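Local coordinates for nuclear protein localization protein 4 homolog (Drosophila melanogaster, PDB 4RV0) that may form part of a complex that binds ubiquitinated proteins and helps export misfolded proteins from the ER for degradation by the proteasome, at residues L31-L34 and Y35-Q39. Residues are numbered along the deposited sequence; the frame is centred on the assembly and turned at random.
Sequences LKHL and YDSVQ
Leu31 to Leu34 each offer their backbone carbonyl to the residue four places on, so 31-34 and 35-39 run together as successive turns of one alpha-helix. Tyr35 N bonds to Leu31 O at 3.0 Å and Asp36 N to Lys32 O at 2.8 Å, both with an N-H...O angle of 164°. Val38 N takes Leu34 O in the same way. His33 O is gripped twice: Ser37 N comes to it from one face of the carbonyl plane, and Ser37 OG, 2.7 Å from that same His33 O, lies above the opposite face. The hydroxyl gets there because OG sits beside its own backbone N (chi1 -61°), turned back along the helix. From there it also lies over one face of the His33 imidazole, offset toward the rim.

On the outer side, Lys32 reaches forward with CG anti to the backbone N, then bends at chi4 to bring its amine onto the carboxylate. The salt bridge is short, 2.6 Å from Lys32 NZ to Asp36 OD2, and uses the syn lone pair of that oxygen. An alanine in place of Asp36 would probably leave the lysine ammonium without its charged mate and its long chain free to swing.

Toward the sheet, Leu34 CD1 lies 4.4 Å from Val38 CG2, and Leu34 also packs on Ile23 and Ile25 of strand 19-25. The Tyr35 ring presents its edge to Leu31 O, with CD2 3.2 Å from that oxygen, while its hydroxyl is hydrogen-bonded to Leu59 O and Leu49 N. An i to i+4 salt bridge outside and leucine and valine inside make this an amphipathic helix, the one that packs across the mixed sheet in the ubiquitin-like (beta-grasp) domain of Npl4.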
ATOM      1  N   LEU B  31      -6.964  -3.191 -25.106  1.00 23.29           N
ATOM      2  CA  LEU B  31      -7.182  -2.236 -24.028  1.00 23.20           C
ATOM      3  C   LEU B  31      -8.661  -1.960 -23.721  1.00 24.68           C
ATOM      4  O   LEU B  31      -9.009  -1.694 -22.566  1.00 21.25           O
ATOM      5  CB  LEU B  31      -6.432  -0.926 -24.287  1.00 19.40           C
ATOM      6  CG  LEU B  31      -4.905  -0.934 -24.136  1.00 26.09           C
ATOM      7  CD1 LEU B  31      -4.333   0.464 -24.385  1.00 26.65           C
ATOM      8  CD2 LEU B  31      -4.474  -1.454 -22.780  1.00 19.04           C
ATOM      9  N   LYS B  32      -9.529  -1.984 -24.736  1.00 22.02           N
ATOM     10  CA  LYS B  32     -10.957  -1.817 -24.467  1.00 20.81           C
ATOM     11  C   LYS B  32     -11.491  -2.890 -23.542  1.00 14.30           C
ATOM     12  O   LYS B  32     -12.314  -2.611 -22.669  1.00 15.70           O
ATOM     13  CB  LYS B  32     -11.812  -1.793 -25.740  1.00 23.66           C
ATOM     14  CG  LYS B  32     -13.306  -1.726 -25.392  1.00 17.82           C
ATOM     15  CD  LYS B  32     -14.185  -1.465 -26.586  1.00 18.84           C
ATOM     16  CE  LYS B  32     -15.660  -1.430 -26.205  1.00 14.35           C
ATOM     17  NZ  LYS B  32     -16.225  -2.714 -25.706  1.00  7.52           N
ATOM     18  N   HIS B  33     -11.029  -4.119 -23.732  1.00 13.08           N
ATOM     19  CA  HIS B  33     -11.462  -5.197 -22.866  1.00 13.93           C
ATOM     20  C   HIS B  33     -11.042  -4.940 -21.426  1.00 11.39           C
ATOM     21  O   HIS B  33     -11.779  -5.273 -20.500  1.00 11.95           O
ATOM     22  CB  HIS B  33     -10.959  -6.553 -23.364  1.00 14.41           C
ATOM     23  CG  HIS B  33     -11.451  -7.710 -22.549  1.00 15.84           C
ATOM     24  ND1 HIS B  33     -10.621  -8.703 -22.098  1.00 18.35           N
ATOM     25  CD2 HIS B  33     -12.689  -8.012 -22.093  1.00 15.92           C
ATOM     26  CE1 HIS B  33     -11.324  -9.589 -21.398  1.00 13.86           C
ATOM     27  NE2 HIS B  33     -12.582  -9.176 -21.379  1.00 15.10           N
ATOM     28  N   LEU B  34      -9.866  -4.342 -21.240  1.00 12.41           N
ATOM     29  CA  LEU B  34      -9.403  -3.974 -19.902  1.00 13.66           C
ATOM     30  C   LEU B  34     -10.367  -2.961 -19.301  1.00 10.93           C
ATOM     31  O   LEU B  34     -10.804  -3.100 -18.152  1.00  8.37           O
ATOM     32  CB  LEU B  34      -7.979  -3.410 -19.938  1.00 11.45           C
ATOM     33  CG  LEU B  34      -7.359  -2.920 -18.621  1.00 10.07           C
ATOM     34  CD1 LEU B  34      -7.263  -4.030 -17.575  1.00  9.00           C
ATOM     35  CD2 LEU B  34      -5.969  -2.316 -18.879  1.00 11.89           C
ATOM     36  N   TYR B  35     -10.714  -1.952 -20.093  1.00 11.72           N
ATOM     37  CA  TYR B  35     -11.678  -0.944 -19.661  1.00 11.82           C
ATOM     38  C   TYR B  35     -13.023  -1.582 -19.313  1.00 10.68           C
ATOM     39  O   TYR B  35     -13.616  -1.268 -18.276  1.00 10.95           O
ATOM     40  CB  TYR B  35     -11.842   0.147 -20.715  1.00 12.07           C
ATOM     41  CG  TYR B  35     -10.835   1.283 -20.625  1.00 13.14           C
ATOM     42  CD1 TYR B  35     -11.163   2.468 -19.995  1.00  9.29           C
ATOM     43  CD2 TYR B  35      -9.562   1.166 -21.184  1.00 17.93           C
ATOM     44  CE1 TYR B  35     -10.255   3.521 -19.923  1.00 15.03           C
ATOM     45  CE2 TYR B  35      -8.642   2.215 -21.120  1.00 14.03           C
ATOM     46  CZ  TYR B  35      -8.998   3.387 -20.481  1.00 18.77           C
ATOM     47  OH  TYR B  35      -8.105   4.440 -20.400  1.00 17.39           O
ATOM     48  N   ASP B  36     -13.503  -2.474 -20.178  1.00 10.02           N
ATOM     49  CA  ASP B  36     -14.759  -3.176 -19.921  1.00 11.68           C
ATOM     50  C   ASP B  36     -14.657  -4.019 -18.646  1.00  8.43           C
ATOM     51  O   ASP B  36     -15.599  -4.081 -17.854  1.00  9.18           O
ATOM     52  CB  ASP B  36     -15.175  -4.068 -21.112  1.00  9.09           C
ATOM     53  CG  ASP B  36     -15.634  -3.269 -22.340  1.00 15.21           C
ATOM     54  OD1 ASP B  36     -16.150  -2.143 -22.167  1.00 13.81           O
ATOM     55  OD2 ASP B  36     -15.498  -3.789 -23.480  1.00 12.16           O
ATOM     56  N   SER B  37     -13.522  -4.684 -18.467  1.00  9.73           N
ATOM     57  CA  SER B  37     -13.279  -5.488 -17.273  1.00 10.46           C
ATOM     58  C   SER B  37     -13.332  -4.630 -16.003  1.00  9.13           C
ATOM     59  O   SER B  37     -13.930  -5.020 -14.993  1.00  6.98           O
ATOM     60  CB  SER B  37     -11.927  -6.184 -17.377  1.00 11.54           C
ATOM     61  OG  SER B  37     -11.896  -7.047 -18.494  1.00 16.32           O
ATOM     62  N   VAL B  38     -12.704  -3.462 -16.057  1.00  7.00           N
ATOM     63  CA  VAL B  38     -12.717  -2.566 -14.913  1.00  7.06           C
ATOM     64  C   VAL B  38     -14.126  -2.083 -14.588  1.00 10.48           C
ATOM     65  O   VAL B  38     -14.536  -2.095 -13.426  1.00  9.20           O
ATOM     66  CB  VAL B  38     -11.759  -1.381 -15.118  1.00  8.95           C
ATOM     67  CG1 VAL B  38     -11.895  -0.398 -13.977  1.00 10.98           C
ATOM     68  CG2 VAL B  38     -10.320  -1.890 -15.212  1.00 14.04           C
ATOM     69  N   GLN B  39     -14.879  -1.717 -15.626  1.00  8.61           N
ATOM     70  CA  GLN B  39     -16.253  -1.247 -15.466  1.00 13.39           C
ATOM     71  C   GLN B  39     -17.145  -2.246 -14.752  1.00 10.55           C
ATOM     72  O   GLN B  39     -17.927  -1.884 -13.869  1.00  9.69           O
ATOM     73  CB  GLN B  39     -16.843  -0.919 -16.845  1.00 14.08           C
ATOM     74  CG  GLN B  39     -18.347  -0.650 -16.867  1.00 19.84           C
ATOM     75  CD  GLN B  39     -18.733   0.657 -16.192  1.00 25.10           C
ATOM     76  OE1 GLN B  39     -17.871   1.469 -15.858  1.00 24.12           O
ATOM     77  NE2 GLN B  39     -20.039   0.895 -16.055  1.00 23.72           N
TER